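Local structure of ribosomal RNA small subunit methyltransferase D (Haemophilus influenzae, 2IFT) at residues Gln142-Leu147 against Ala157-Glu162. The protein probably methylates the N2 atom of guanine 966 of 16S rRNA in the assembled 30S particle, using S-adenosyl-L-methionine as methyl donor. Residues are numbered along the deposited sequence; the frame is centred on the assembly and turned at random.
Sequences QAISLL and ALIYVE
Ile144 reaches from helix 139-149 to both Val161 and Ile159 on strand 157-164. Its CB sets off along the flank of the strand, and the two branches then part. CG2, anti to the backbone N, meets neither strand residue closely; CG1, beside that N (chi1 -61°), carries the chain across, and the second torsion (chi2 -57°) delivers CD1 to the strand. This terminal methyl lies 3.9 Å from Val161 CG2, where the two side chains meet at a slant, and 4.3 Å from Ile159 CG2. The same Ile159 methyl also receives Leu147 CD1 at 4.4 Å, one helical turn further on, so it is touched by two helix residues. No hydrogen bond joins the segments: the contact is buried and wholly apolar. The branched Ile159 and Val161 suit an extended strand, whose alternation turns both toward the helix, whereas the four-carbon Ile144 and Leu147 each end in a methyl that meets theirs, both sides bridging the gap where the axes of segments 142-147 and 157-162 approach to 11.2 Å. On the other face of the strand, Leu158 and Tyr160 pack against helix 39-52. These segments run nearly antiparallel (166°), as expected in a right-handed beta-alpha-beta crossover of a Rossmann-like methyltransferase: parallel strand 126-131 leads into helix 139-149 and on to strand 157-164, with Leu131 touching Ile144, and Val129 touching Leu147 and Ile159.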
loop_
_atom_site.group_PDB
_atom_site.type_symbol
_atom_site.label_atom_id
_atom_site.label_comp_id
_atom_site.label_asym_id
_atom_site.label_seq_id
_atom_site.Cartn_x
_atom_site.Cartn_y
_atom_site.Cartn_z
ATOM N N GLN A 142 3.859 12.014 -7.397
ATOM C CA GLN A 142 4.064 11.419 -8.716
ATOM C C GLN A 142 3.265 10.111 -8.852
ATOM O O GLN A 142 2.615 9.864 -9.874
ATOM C CB GLN A 142 5.553 11.145 -8.943
ATOM C CG GLN A 142 6.425 12.401 -9.029
ATOM C CD GLN A 142 7.911 12.073 -9.153
ATOM O OE1 GLN A 142 8.325 11.342 -10.062
ATOM N NE2 GLN A 142 8.722 12.612 -8.235
ATOM N N ALA A 143 3.309 9.280 -7.816
ATOM C CA ALA A 143 2.591 8.014 -7.825
ATOM C C ALA A 143 1.083 8.234 -7.930
ATOM O O ALA A 143 0.395 7.526 -8.678
ATOM C CB ALA A 143 2.912 7.225 -6.567
ATOM N N ILE A 144 0.578 9.212 -7.175
ATOM C CA ILE A 144 -0.847 9.521 -7.188
ATOM C C ILE A 144 -1.263 9.797 -8.621
ATOM O O ILE A 144 -2.199 9.193 -9.142
ATOM C CB ILE A 144 -1.171 10.789 -6.347
ATOM C CG1 ILE A 144 -0.784 10.570 -4.886
ATOM C CG2 ILE A 144 -2.647 11.129 -6.464
ATOM C CD1 ILE A 144 -1.437 9.382 -4.255
ATOM N N SER A 145 -0.552 10.726 -9.247
ATOM C CA SER A 145 -0.825 11.107 -10.615
ATOM C C SER A 145 -0.892 9.899 -11.543
ATOM O O SER A 145 -1.814 9.777 -12.338
ATOM C CB SER A 145 0.246 12.083 -11.106
ATOM O OG SER A 145 0.314 12.069 -12.522
ATOM N N LEU A 146 0.078 9.002 -11.434
ATOM C CA LEU A 146 0.108 7.815 -12.282
ATOM C C LEU A 146 -1.059 6.855 -12.013
ATOM O O LEU A 146 -1.651 6.313 -12.946
ATOM C CB LEU A 146 1.444 7.104 -12.106
ATOM C CG LEU A 146 2.661 7.949 -12.523
ATOM C CD1 LEU A 146 3.954 7.255 -12.098
ATOM C CD2 LEU A 146 2.639 8.175 -14.039
ATOM N N LEU A 147 -1.386 6.633 -10.744
ATOM C CA LEU A 147 -2.509 5.762 -10.412
ATOM C C LEU A 147 -3.738 6.242 -11.170
ATOM O O LEU A 147 -4.426 5.456 -11.818
ATOM C CB LEU A 147 -2.802 5.799 -8.908
ATOM C CG LEU A 147 -1.887 4.983 -7.993
ATOM C CD1 LEU A 147 -2.228 5.284 -6.548
ATOM C CD2 LEU A 147 -2.048 3.493 -8.286
ATOM N N ALA A 157 -11.768 2.529 -4.474
ATOM C CA ALA A 157 -10.501 2.109 -3.895
ATOM C C ALA A 157 -10.090 3.147 -2.872
ATOM O O ALA A 157 -10.370 4.337 -3.043
ATOM C CB ALA A 157 -9.433 2.002 -4.980
ATOM N N LEU A 158 -9.454 2.679 -1.801
ATOM C CA LEU A 158 -8.958 3.547 -0.736
ATOM C C LEU A 158 -7.472 3.729 -0.976
ATOM O O LEU A 158 -6.781 2.778 -1.336
ATOM C CB LEU A 158 -9.177 2.899 0.630
ATOM C CG LEU A 158 -10.636 2.537 0.901
ATOM C CD1 LEU A 158 -10.762 1.889 2.272
ATOM C CD2 LEU A 158 -11.493 3.788 0.812
ATOM N N ILE A 159 -6.981 4.950 -0.803
ATOM C CA ILE A 159 -5.565 5.217 -1.012
ATOM C C ILE A 159 -4.976 5.797 0.252
ATOM O O ILE A 159 -5.395 6.857 0.729
ATOM C CB ILE A 159 -5.309 6.222 -2.156
ATOM C CG1 ILE A 159 -6.148 5.847 -3.374
ATOM C CG2 ILE A 159 -3.809 6.222 -2.526
ATOM C CD1 ILE A 159 -5.839 4.488 -3.889
ATOM N N TYR A 160 -4.010 5.074 0.798
ATOM C CA TYR A 160 -3.328 5.478 2.007
ATOM C C TYR A 160 -2.030 6.165 1.609
ATOM O O TYR A 160 -1.244 5.642 0.810
ATOM C CB TYR A 160 -3.046 4.252 2.866
ATOM C CG TYR A 160 -2.290 4.565 4.123
ATOM C CD1 TYR A 160 -0.898 4.538 4.148
ATOM C CD2 TYR A 160 -2.963 4.911 5.286
ATOM C CE1 TYR A 160 -0.198 4.844 5.306
ATOM C CE2 TYR A 160 -2.274 5.223 6.449
ATOM C CZ TYR A 160 -0.889 5.187 6.454
ATOM O OH TYR A 160 -0.196 5.485 7.610
ATOM N N VAL A 161 -1.809 7.342 2.167
ATOM C CA VAL A 161 -0.619 8.102 1.841
ATOM C C VAL A 161 0.015 8.703 3.081
ATOM O O VAL A 161 -0.671 9.213 3.963
ATOM C CB VAL A 161 -0.959 9.240 0.847
ATOM C CG1 VAL A 161 0.294 10.034 0.505
ATOM C CG2 VAL A 161 -1.593 8.654 -0.408
ATOM N N GLU A 162 1.334 8.610 3.144
ATOM C CA GLU A 162 2.095 9.164 4.247
ATOM C C GLU A 162 3.057 10.147 3.624
ATOM O O GLU A 162 3.836 9.791 2.744
ATOM C CB GLU A 162 2.866 8.077 4.974
ATOM C CG GLU A 162 1.997 7.159 5.795
ATOM C CD GLU A 162 2.818 6.199 6.620
ATOM O OE1 GLU A 162 2.222 5.396 7.361
ATOM O OE2 GLU A 162 4.065 6.252 6.523
#